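PDB 6J61: flavin-dependent thymidylate synthase from Thermus thermophilus, which probably catalyses the reductive methylation of dUMP to dTMP, with methylenetetrahydrofolate as methyl donor and NADPH and FADH2 as reductants. Local coordinates for residues Ala26-Ala31 and Arg43-Leu48; Tyr51-Arg56 and Trp212-Glu217. All blocks are in the same frame, centred on the assembly; numbering follows the deposited sequence.

In the fold
From the N terminus, helix 24-32 is followed by a link of mostly irregular chain and then helix 42-54. Contact 1 closes that link, bringing 26-31 against the first half of the longer helix, at 43-48. Contact 2 opens only afterwards, at the end of the same helix: 51-56 packs on 212-217 of helix 209-220 and closes a far longer loop that takes in three strands of the antiparallel sheet. The two loops therefore follow in series, neither nesting nor crossing. Helix 42-54 is their common member, and Leu52 joins them directly, its CD1 lying 3.8 Å from Ala31 CB. Together the contacts tie helix 24-32, through helix 42-54, to helix 209-220.

Contact 1 (Ala26-Ala31 and Arg43-Leu48)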
ATOM      1  N   ALA A  26       8.545 -17.069 -13.855  1.00 33.60           N
ATOM      2  CA  ALA A  26       8.304 -15.633 -13.813  1.00 31.83           C
ATOM      3  C   ALA A  26       9.183 -14.929 -12.766  1.00 32.15           C
ATOM      4  O   ALA A  26       9.659 -13.812 -12.981  1.00 30.23           O
ATOM      5  CB  ALA A  26       6.833 -15.377 -13.538  1.00 31.35           C
ATOM      6  N   ILE A  27       9.399 -15.590 -11.632  1.00 32.36           N
ATOM      7  CA  ILE A  27      10.223 -15.019 -10.575  1.00 31.91           C
ATOM      8  C   ILE A  27      11.636 -14.820 -11.110  1.00 33.33           C
ATOM      9  O   ILE A  27      12.206 -13.719 -11.047  1.00 32.73           O
ATOM     10  CB  ILE A  27      10.284 -15.957  -9.375  1.00 29.50           C
ATOM     11  CG1 ILE A  27       8.883 -16.414  -9.007  1.00 27.99           C
ATOM     12  CG2 ILE A  27      10.913 -15.254  -8.208  1.00 30.23           C
ATOM     13  CD1 ILE A  27       8.862 -17.531  -8.000  1.00 29.14           C
ATOM     14  N   VAL A  28      12.182 -15.899 -11.662  1.00 34.08           N
ATOM     15  CA  VAL A  28      13.530 -15.898 -12.216  1.00 36.80           C
ATOM     16  C   VAL A  28      13.667 -14.920 -13.398  1.00 36.59           C
ATOM     17  O   VAL A  28      14.677 -14.223 -13.536  1.00 35.45           O
ATOM     18  CB  VAL A  28      13.931 -17.353 -12.632  1.00 38.27           C
ATOM     19  CG1 VAL A  28      13.236 -17.763 -13.924  1.00 37.60           C
ATOM     20  CG2 VAL A  28      15.413 -17.461 -12.760  1.00 40.79           C
ATOM     21  N   GLN A  29      12.638 -14.862 -14.238  1.00 37.73           N
ATOM     22  CA  GLN A  29      12.631 -13.967 -15.387  1.00 38.79           C
ATOM     23  C   GLN A  29      12.725 -12.499 -14.937  1.00 40.07           C
ATOM     24  O   GLN A  29      13.575 -11.738 -15.420  1.00 39.66           O
ATOM     25  CB  GLN A  29      11.349 -14.189 -16.198  1.00 39.34           C
ATOM     26  CG  GLN A  29      11.037 -13.088 -17.205  1.00 37.31           C
ATOM     27  CD  GLN A  29       9.691 -13.278 -17.872  1.00 39.06           C
ATOM     28  OE1 GLN A  29       8.661 -13.403 -17.210  1.00 36.93           O
ATOM     29  NE2 GLN A  29       9.693 -13.297 -19.195  1.00 41.67           N
ATOM     30  N   ALA A  30      11.840 -12.101 -14.022  1.00 39.53           N
ATOM     31  CA  ALA A  30      11.835 -10.731 -13.503  1.00 39.14           C
ATOM     32  C   ALA A  30      13.147 -10.434 -12.773  1.00 39.28           C
ATOM     33  O   ALA A  30      13.676  -9.328 -12.852  1.00 39.50           O
ATOM     34  CB  ALA A  30      10.656 -10.533 -12.557  1.00 38.89           C
ATOM     35  N   ALA A  31      13.671 -11.426 -12.059  1.00 39.15           N
ATOM     36  CA  ALA A  31      14.919 -11.247 -11.339  1.00 39.02           C
ATOM     37  C   ALA A  31      16.032 -10.923 -12.323  1.00 39.34           C
ATOM     38  O   ALA A  31      16.911 -10.107 -12.037  1.00 40.31           O
ATOM     39  CB  ALA A  31      15.258 -12.506 -10.550  1.00 38.91           C
ATOM     40  N   ARG A  43      17.854 -26.557 -11.793  1.00 56.07           N
ATOM     41  CA  ARG A  43      18.567 -26.463 -10.526  1.00 55.24           C
ATOM     42  C   ARG A  43      19.199 -25.082 -10.404  1.00 54.76           C
ATOM     43  O   ARG A  43      19.458 -24.599  -9.299  1.00 55.21           O
ATOM     44  CB  ARG A  43      19.611 -27.581 -10.367  1.00 54.00           C
ATOM     45  CG  ARG A  43      20.526 -27.831 -11.532  1.00 52.78           C
ATOM     46  CD  ARG A  43      21.175 -29.197 -11.353  1.00 51.49           C
ATOM     47  NE  ARG A  43      22.093 -29.208 -10.221  1.00 50.87           N
ATOM     48  CZ  ARG A  43      23.340 -28.747 -10.279  1.00 51.93           C
ATOM     49  NH1 ARG A  43      23.805 -28.251 -11.420  1.00 50.43           N
ATOM     50  NH2 ARG A  43      24.115 -28.762  -9.196  1.00 49.71           N
ATOM     51  N   GLU A  44      19.414 -24.432 -11.541  1.00 53.11           N
ATOM     52  CA  GLU A  44      19.992 -23.096 -11.530  1.00 52.10           C
ATOM     53  C   GLU A  44      18.906 -22.093 -11.122  1.00 51.26           C
ATOM     54  O   GLU A  44      19.181 -21.118 -10.414  1.00 50.15           O
ATOM     55  CB  GLU A  44      20.541 -22.750 -12.908  1.00 50.78           C
ATOM     56  CG  GLU A  44      21.399 -21.521 -12.923  1.00 54.52           C
ATOM     57  CD  GLU A  44      22.537 -21.626 -13.928  1.00 58.13           C
ATOM     58  OE1 GLU A  44      23.289 -20.632 -14.085  1.00 59.50           O
ATOM     59  OE2 GLU A  44      22.681 -22.703 -14.555  1.00 56.04           O
ATOM     60  N   ASP A  45      17.673 -22.347 -11.567  1.00 47.87           N
ATOM     61  CA  ASP A  45      16.550 -21.479 -11.245  1.00 44.84           C
ATOM     62  C   ASP A  45      16.116 -21.727  -9.797  1.00 42.77           C
ATOM     63  O   ASP A  45      15.763 -20.794  -9.068  1.00 43.13           O
ATOM     64  CB  ASP A  45      15.392 -21.719 -12.224  1.00 44.37           C
ATOM     65  CG  ASP A  45      15.685 -21.174 -13.614  1.00 47.96           C
ATOM     66  OD1 ASP A  45      16.704 -20.463 -13.776  1.00 49.19           O
ATOM     67  OD2 ASP A  45      14.893 -21.440 -14.547  1.00 48.84           O
ATOM     68  N   ALA A  46      16.149 -22.986  -9.380  1.00 38.03           N
ATOM     69  CA  ALA A  46      15.803 -23.332  -8.017  1.00 34.54           C
ATOM     70  C   ALA A  46      16.828 -22.629  -7.131  1.00 34.68           C
ATOM     71  O   ALA A  46      16.488 -22.046  -6.111  1.00 35.80           O
ATOM     72  CB  ALA A  46      15.882 -24.832  -7.824  1.00 32.97           C
ATOM     73  N   ALA A  47      18.089 -22.671  -7.544  1.00 34.95           N
ATOM     74  CA  ALA A  47      19.156 -22.035  -6.790  1.00 35.59           C
ATOM     75  C   ALA A  47      18.938 -20.521  -6.691  1.00 36.15           C
ATOM     76  O   ALA A  47      19.086 -19.944  -5.610  1.00 36.72           O
ATOM     77  CB  ALA A  47      20.513 -22.338  -7.439  1.00 34.33           C
ATOM     78  N   LEU A  48      18.595 -19.884  -7.812  1.00 34.73           N
ATOM     79  CA  LEU A  48      18.355 -18.444  -7.824  1.00 35.53           C
ATOM     80  C   LEU A  48      17.131 -18.147  -6.962  1.00 36.57           C
ATOM     81  O   LEU A  48      17.136 -17.235  -6.140  1.00 38.85           O
ATOM     82  CB  LEU A  48      18.079 -17.934  -9.243  1.00 36.67           C
ATOM     83  CG  LEU A  48      18.529 -16.510  -9.635  1.00 39.93           C
ATOM     84  CD1 LEU A  48      17.660 -15.999 -10.786  1.00 36.52           C
ATOM     85  CD2 LEU A  48      18.441 -15.561  -8.452  1.00 38.91           C
TER
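The carboxylate of Asp45 lies against Val28, and its OD1, which comes within 3.4 Å of Val28 CG2, also forms a salt bridge with Arg32, one turn on from Val28. The other oxygen, OD2, receives a weak hydrogen bond from Lys40 N, in the chain leading into helix 42-54. Between them these partners probably limit the rotation of the buried carboxylate, the salt bridge being the main restraint, and the arginine would be expected to favour its ionised form. The axes of segments 26-31 and 43-48, on helices 24-32 and 42-54, cross at 73° with a closest approach of 9.9 Å, and Val28 is set over Asp45 in the register. About one turn along helix 42-54, at Leu48, the contact turns apolar. The branch of Val28 that reaches across is CG2, anti to the backbone N; it touches Asp45 and also meets Leu48 CD1 at 3.3 Å, the two side chains running at about a right angle. Leu48 suits the place because its CD1 branch reaches both Val28 CG2 and Ala31 CB, the latter at 4.2 Å. The small methyl of Ala31 leaves room for Leu52 to pack against it as well.

Contact 2 (Tyr51-Arg56 and Trp212-Glu217); sequences YLMRHR and WAAFEE. With FAD (flavin-adenine dinucleotide), chain E.
Met53 fills the join between the two helices, with CB and CG resting on the methyl of Ala214 and CE carried on to Phe215. The CB atoms of Met53 and Ala214 are 3.8 Å apart, an approach suited to alanine, whose methyl lets the backbones come near (6.4 Å between the CA atoms of Met53 and Ala214). The flexible methionine chain sets out with CG pointing away from the backbone N (chi1 174°), then bends at chi2 and chi3, which brings CE to 3.4 Å from Phe215 N and to the edge of the phenyl ring, near its plane. Phe178 of helix 174-184 stacks with Phe215 and also touches Met53, while His218 and Leu219 add to the packing.

Just beyond Met53, helix 42-54 ends in a Schellman motif: His57 N bonds to Leu52 O, and Arg56, the C-prime residue with positive phi (63°), gives a weak bond from its N to Met53 O. This turn delivers the backbone to the flavin, where His55 O lies 3.2 Å from FAD C8M and His55 CB 3.8 Å from FAD C7M. His55 CD2 sits over the centre of the Tyr51 ring, 3.7 Å above its plane, and NE2 bonds to Glu258. The side chains meeting between the helices are apolar, consistent with packing by shape and burial, whereas the adjoining helix end probably helps position the flavin's dimethyl edge by close packing, perhaps with a weak C-H...O component from His55 O.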
ATOM      1  N   TYR A  51      17.974 -18.378  -3.405  1.00 36.08           N
ATOM      2  CA  TYR A  51      18.773 -17.230  -3.022  1.00 37.24           C
ATOM      3  C   TYR A  51      17.918 -15.984  -2.736  1.00 39.33           C
ATOM      4  O   TYR A  51      18.121 -15.297  -1.726  1.00 39.64           O
ATOM      5  CB  TYR A  51      19.797 -16.949  -4.134  1.00 36.31           C
ATOM      6  CG  TYR A  51      20.642 -15.716  -3.926  1.00 38.33           C
ATOM      7  CD1 TYR A  51      20.125 -14.447  -4.164  1.00 38.66           C
ATOM      8  CD2 TYR A  51      21.949 -15.814  -3.443  1.00 39.58           C
ATOM      9  CE1 TYR A  51      20.875 -13.311  -3.923  1.00 39.44           C
ATOM     10  CE2 TYR A  51      22.713 -14.679  -3.198  1.00 39.82           C
ATOM     11  CZ  TYR A  51      22.163 -13.430  -3.440  1.00 40.76           C
ATOM     12  OH  TYR A  51      22.889 -12.294  -3.192  1.00 41.59           O
ATOM     13  N   LEU A  52      16.966 -15.698  -3.623  1.00 39.19           N
ATOM     14  CA  LEU A  52      16.102 -14.526  -3.475  1.00 39.37           C
ATOM     15  C   LEU A  52      15.280 -14.569  -2.188  1.00 39.34           C
ATOM     16  O   LEU A  52      15.083 -13.554  -1.532  1.00 38.45           O
ATOM     17  CB  LEU A  52      15.168 -14.408  -4.690  1.00 38.56           C
ATOM     18  CG  LEU A  52      15.820 -14.161  -6.059  1.00 37.90           C
ATOM     19  CD1 LEU A  52      14.764 -14.215  -7.148  1.00 37.09           C
ATOM     20  CD2 LEU A  52      16.525 -12.821  -6.062  1.00 34.17           C
ATOM     21  N   MET A  53      14.794 -15.754  -1.851  1.00 40.65           N
ATOM     22  CA  MET A  53      14.007 -15.962  -0.647  1.00 43.19           C
ATOM     23  C   MET A  53      14.890 -15.682   0.582  1.00 44.42           C
ATOM     24  O   MET A  53      14.502 -14.935   1.473  1.00 44.79           O
ATOM     25  CB  MET A  53      13.496 -17.410  -0.645  1.00 43.83           C
ATOM     26  CG  MET A  53      12.765 -17.868   0.603  1.00 43.14           C
ATOM     27  SD  MET A  53      11.139 -17.175   0.760  1.00 46.00           S
ATOM     28  CE  MET A  53      10.301 -17.982  -0.555  1.00 46.91           C
ATOM     29  N   ARG A  54      16.081 -16.277   0.600  1.00 45.58           N
ATOM     30  CA  ARG A  54      17.059 -16.123   1.687  1.00 46.64           C
ATOM     31  C   ARG A  54      17.455 -14.686   1.978  1.00 46.81           C
ATOM     32  O   ARG A  54      17.510 -14.272   3.138  1.00 47.23           O
ATOM     33  CB  ARG A  54      18.360 -16.864   1.358  1.00 46.11           C
ATOM     34  CG  ARG A  54      18.359 -18.347   1.579  1.00 48.90           C
ATOM     35  CD  ARG A  54      19.766 -18.893   1.367  1.00 51.62           C
ATOM     36  NE  ARG A  54      20.158 -18.926  -0.039  1.00 54.56           N
ATOM     37  CZ  ARG A  54      21.417 -18.923  -0.468  1.00 55.30           C
ATOM     38  NH1 ARG A  54      22.418 -18.880   0.395  1.00 55.77           N
ATOM     39  NH2 ARG A  54      21.677 -18.973  -1.766  1.00 57.74           N
ATOM     40  N   HIS A  55      17.762 -13.941   0.920  1.00 46.78           N
ATOM     41  CA  HIS A  55      18.208 -12.560   1.050  1.00 46.91           C
ATOM     42  C   HIS A  55      17.131 -11.482   1.085  1.00 47.57           C
ATOM     43  O   HIS A  55      17.444 -10.286   1.038  1.00 48.47           O
ATOM     44  CB  HIS A  55      19.208 -12.248  -0.058  1.00 47.43           C
ATOM     45  CG  HIS A  55      20.477 -13.030   0.050  1.00 50.88           C
ATOM     46  ND1 HIS A  55      21.701 -12.434   0.264  1.00 50.89           N
ATOM     47  CD2 HIS A  55      20.708 -14.365   0.021  1.00 51.48           C
ATOM     48  CE1 HIS A  55      22.630 -13.368   0.366  1.00 51.74           C
ATOM     49  NE2 HIS A  55      22.053 -14.549   0.223  1.00 50.76           N
ATOM     50  N   ARG A  56      15.870 -11.890   1.177  1.00 47.45           N
ATOM     51  CA  ARG A  56      14.780 -10.927   1.229  1.00 48.11           C
ATOM     52  C   ARG A  56      14.648 -10.072  -0.034  1.00 47.75           C
ATOM     53  O   ARG A  56      14.120  -8.961   0.029  1.00 48.49           O
ATOM     54  CB  ARG A  56      14.960 -10.012   2.446  1.00 50.60           C
ATOM     55  CG  ARG A  56      14.845 -10.717   3.780  1.00 54.21           C
ATOM     56  CD  ARG A  56      13.408 -11.113   4.045  1.00 59.81           C
ATOM     57  NE  ARG A  56      12.874 -12.027   3.037  1.00 62.61           N
ATOM     58  CZ  ARG A  56      11.585 -12.342   2.927  1.00 65.65           C
ATOM     59  NH1 ARG A  56      10.699 -11.811   3.765  1.00 65.99           N
ATOM     60  NH2 ARG A  56      11.180 -13.183   1.978  1.00 65.83           N
ATOM     61  N   TRP A 212       7.728 -22.421  -3.621  1.00 33.99           N
ATOM     62  CA  TRP A 212       7.179 -23.021  -2.431  1.00 34.17           C
ATOM     63  C   TRP A 212       8.254 -23.799  -1.669  1.00 35.99           C
ATOM     64  O   TRP A 212       8.263 -23.817  -0.431  1.00 34.86           O
ATOM     65  CB  TRP A 212       6.007 -23.946  -2.778  1.00 32.61           C
ATOM     66  CG  TRP A 212       5.519 -24.665  -1.558  1.00 30.70           C
ATOM     67  CD1 TRP A 212       6.015 -25.828  -1.041  1.00 29.89           C
ATOM     68  CD2 TRP A 212       4.558 -24.187  -0.613  1.00 28.41           C
ATOM     69  NE1 TRP A 212       5.434 -26.096   0.171  1.00 30.28           N
ATOM     70  CE2 TRP A 212       4.534 -25.105   0.458  1.00 30.39           C
ATOM     71  CE3 TRP A 212       3.719 -23.070  -0.565  1.00 29.22           C
ATOM     72  CZ2 TRP A 212       3.702 -24.939   1.567  1.00 31.07           C
ATOM     73  CZ3 TRP A 212       2.890 -22.905   0.538  1.00 29.80           C
ATOM     74  CH2 TRP A 212       2.889 -23.835   1.589  1.00 29.45           C
ATOM     75  N   ALA A 213       9.152 -24.453  -2.401  1.00 35.93           N
ATOM     76  CA  ALA A 213      10.203 -25.215  -1.745  1.00 36.57           C
ATOM     77  C   ALA A 213      11.007 -24.259  -0.879  1.00 36.17           C
ATOM     78  O   ALA A 213      11.274 -24.540   0.285  1.00 40.13           O
ATOM     79  CB  ALA A 213      11.105 -25.880  -2.768  1.00 36.96           C
ATOM     80  N   ALA A 214      11.377 -23.125  -1.447  1.00 32.45           N
ATOM     81  CA  ALA A 214      12.147 -22.136  -0.717  1.00 32.49           C
ATOM     82  C   ALA A 214      11.351 -21.624   0.484  1.00 33.45           C
ATOM     83  O   ALA A 214      11.874 -21.522   1.600  1.00 33.97           O
ATOM     84  CB  ALA A 214      12.510 -20.967  -1.647  1.00 30.85           C
ATOM     85  N   PHE A 215      10.088 -21.292   0.247  1.00 31.85           N
ATOM     86  CA  PHE A 215       9.233 -20.789   1.313  1.00 32.14           C
ATOM     87  C   PHE A 215       9.146 -21.792   2.466  1.00 33.38           C
ATOM     88  O   PHE A 215       9.282 -21.435   3.628  1.00 34.53           O
ATOM     89  CB  PHE A 215       7.826 -20.496   0.774  1.00 25.95           C
ATOM     90  CG  PHE A 215       6.882 -19.980   1.810  1.00 22.46           C
ATOM     91  CD1 PHE A 215       7.047 -18.701   2.342  1.00 21.24           C
ATOM     92  CD2 PHE A 215       5.861 -20.788   2.305  1.00 20.92           C
ATOM     93  CE1 PHE A 215       6.209 -18.233   3.366  1.00 19.71           C
ATOM     94  CE2 PHE A 215       5.013 -20.325   3.333  1.00 20.01           C
ATOM     95  CZ  PHE A 215       5.194 -19.051   3.862  1.00 18.82           C
ATOM     96  N   GLU A 216       8.921 -23.052   2.137  1.00 35.85           N
ATOM     97  CA  GLU A 216       8.806 -24.088   3.152  1.00 39.42           C
ATOM     98  C   GLU A 216      10.087 -24.198   3.992  1.00 40.13           C
ATOM     99  O   GLU A 216      10.057 -24.087   5.217  1.00 39.40           O
ATOM    100  CB  GLU A 216       8.495 -25.418   2.466  1.00 40.82           C
ATOM    101  CG  GLU A 216       8.273 -26.570   3.401  1.00 45.93           C
ATOM    102  CD  GLU A 216       7.769 -27.803   2.675  1.00 48.72           C
ATOM    103  OE1 GLU A 216       8.441 -28.273   1.724  1.00 50.86           O
ATOM    104  OE2 GLU A 216       6.694 -28.300   3.058  1.00 49.75           O
ATOM    105  N   GLU A 217      11.209 -24.393   3.308  1.00 40.00           N
ATOM    106  CA  GLU A 217      12.510 -24.533   3.938  1.00 39.95           C
ATOM    107  C   GLU A 217      12.947 -23.339   4.798  1.00 39.77           C
ATOM    108  O   GLU A 217      13.284 -23.510   5.968  1.00 37.03           O
ATOM    109  CB  GLU A 217      13.552 -24.812   2.842  1.00 41.45           C
ATOM    110  CG  GLU A 217      15.009 -24.914   3.293  1.00 42.02           C
ATOM    111  CD  GLU A 217      15.227 -25.898   4.426  1.00 43.81           C
ATOM    112  OE1 GLU A 217      14.698 -27.031   4.376  1.00 43.77           O
ATOM    113  OE2 GLU A 217      15.950 -25.532   5.370  1.00 46.92           O
TER
HETATM  114  PA  FAD E 301       8.196  -1.693   1.250  1.00 56.57           P
HETATM  115  O1A FAD E 301       8.315  -1.135  -0.120  1.00 55.94           O
HETATM  116  O2A FAD E 301       8.122  -0.475   2.315  1.00 56.07           O
HETATM  117  O5B FAD E 301       6.857  -2.562   1.324  1.00 58.54           O
HETATM  118  C5B FAD E 301       6.824  -3.262   2.566  1.00 60.87           C
HETATM  119  C4B FAD E 301       5.794  -4.384   2.447  1.00 62.55           C
HETATM  120  O4B FAD E 301       4.486  -3.823   2.164  1.00 63.44           O
HETATM  121  C3B FAD E 301       6.135  -5.314   1.296  1.00 62.09           C
HETATM  122  O3B FAD E 301       6.979  -6.392   1.693  1.00 59.99           O
HETATM  123  C2B FAD E 301       4.769  -5.769   0.807  1.00 63.90           C
HETATM  124  O2B FAD E 301       4.335  -6.899   1.568  1.00 64.86           O
HETATM  125  C1B FAD E 301       3.879  -4.516   1.030  1.00 65.88           C
HETATM  126  N9A FAD E 301       3.810  -3.614  -0.160  1.00 68.81           N
HETATM  127  C8A FAD E 301       4.228  -2.306  -0.226  1.00 69.13           C
HETATM  128  N7A FAD E 301       4.017  -1.811  -1.406  1.00 70.11           N
HETATM  129  C5A FAD E 301       3.449  -2.750  -2.189  1.00 72.42           C
HETATM  130  C6A FAD E 301       2.999  -2.792  -3.538  1.00 74.06           C
HETATM  131  N6A FAD E 301       3.115  -1.672  -4.344  1.00 74.31           N
HETATM  132  N1A FAD E 301       2.457  -3.949  -4.015  1.00 75.13           N
HETATM  133  C2A FAD E 301       2.339  -5.042  -3.243  1.00 74.41           C
HETATM  134  N3A FAD E 301       2.751  -5.042  -1.967  1.00 73.38           N
HETATM  135  C4A FAD E 301       3.305  -3.931  -1.406  1.00 71.83           C
HETATM  136  N1  FAD E 301      15.369  -4.182  -5.999  1.00 65.27           N
HETATM  137  C2  FAD E 301      15.528  -4.056  -7.323  1.00 65.80           C
HETATM  138  O2  FAD E 301      14.753  -3.329  -7.936  1.00 63.34           O
HETATM  139  N3  FAD E 301      16.510  -4.697  -8.014  1.00 66.61           N
HETATM  140  C4  FAD E 301      17.416  -5.533  -7.396  1.00 65.40           C
HETATM  141  O4  FAD E 301      18.288  -6.099  -8.032  1.00 64.95           O
HETATM  142  C4X FAD E 301      17.282  -5.717  -5.919  1.00 65.32           C
HETATM  143  N5  FAD E 301      18.088  -6.501  -5.207  1.00 65.27           N
HETATM  144  C5X FAD E 301      17.945  -6.653  -3.862  1.00 65.77           C
HETATM  145  C6  FAD E 301      18.839  -7.514  -3.138  1.00 67.40           C
HETATM  146  C7  FAD E 301      18.706  -7.678  -1.762  1.00 66.49           C
HETATM  147  C7M FAD E 301      19.675  -8.596  -1.047  1.00 65.37           C
HETATM  148  C8  FAD E 301      17.672  -6.987  -1.043  1.00 65.80           C
HETATM  149  C8M FAD E 301      17.517  -7.155   0.455  1.00 65.51           C
HETATM  150  C9  FAD E 301      16.782  -6.135  -1.724  1.00 65.16           C
HETATM  151  C9A FAD E 301      16.894  -5.948  -3.143  1.00 65.17           C
HETATM  152  N10 FAD E 301      16.005  -5.093  -3.873  1.00 65.50           N
HETATM  153  C10 FAD E 301      16.172  -4.963  -5.250  1.00 65.28           C
HETATM  154  C1' FAD E 301      14.923  -4.336  -3.219  1.00 62.99           C
HETATM  155  C2' FAD E 301      13.654  -5.170  -2.979  1.00 62.11           C
HETATM  156  O2' FAD E 301      13.284  -5.874  -4.167  1.00 61.16           O
HETATM  157  C3' FAD E 301      12.506  -4.235  -2.509  1.00 61.34           C
HETATM  158  O3' FAD E 301      12.125  -3.329  -3.555  1.00 61.00           O
HETATM  159  C4' FAD E 301      12.921  -3.417  -1.256  1.00 60.03           C
HETATM  160  O4' FAD E 301      13.758  -4.205  -0.388  1.00 59.63           O
HETATM  161  C5' FAD E 301      11.679  -2.990  -0.489  1.00 59.59           C
HETATM  162  O5' FAD E 301      11.246  -4.097   0.302  1.00 57.78           O
HETATM  163  P   FAD E 301       9.696  -3.920   0.636  1.00 55.43           P
HETATM  164  O1P FAD E 301       8.926  -3.788  -0.631  1.00 58.55           O
HETATM  165  O2P FAD E 301       9.221  -5.223   1.438  1.00 59.23           O
HETATM  166  O3P FAD E 301       9.515  -2.608   1.614  1.00 57.58           O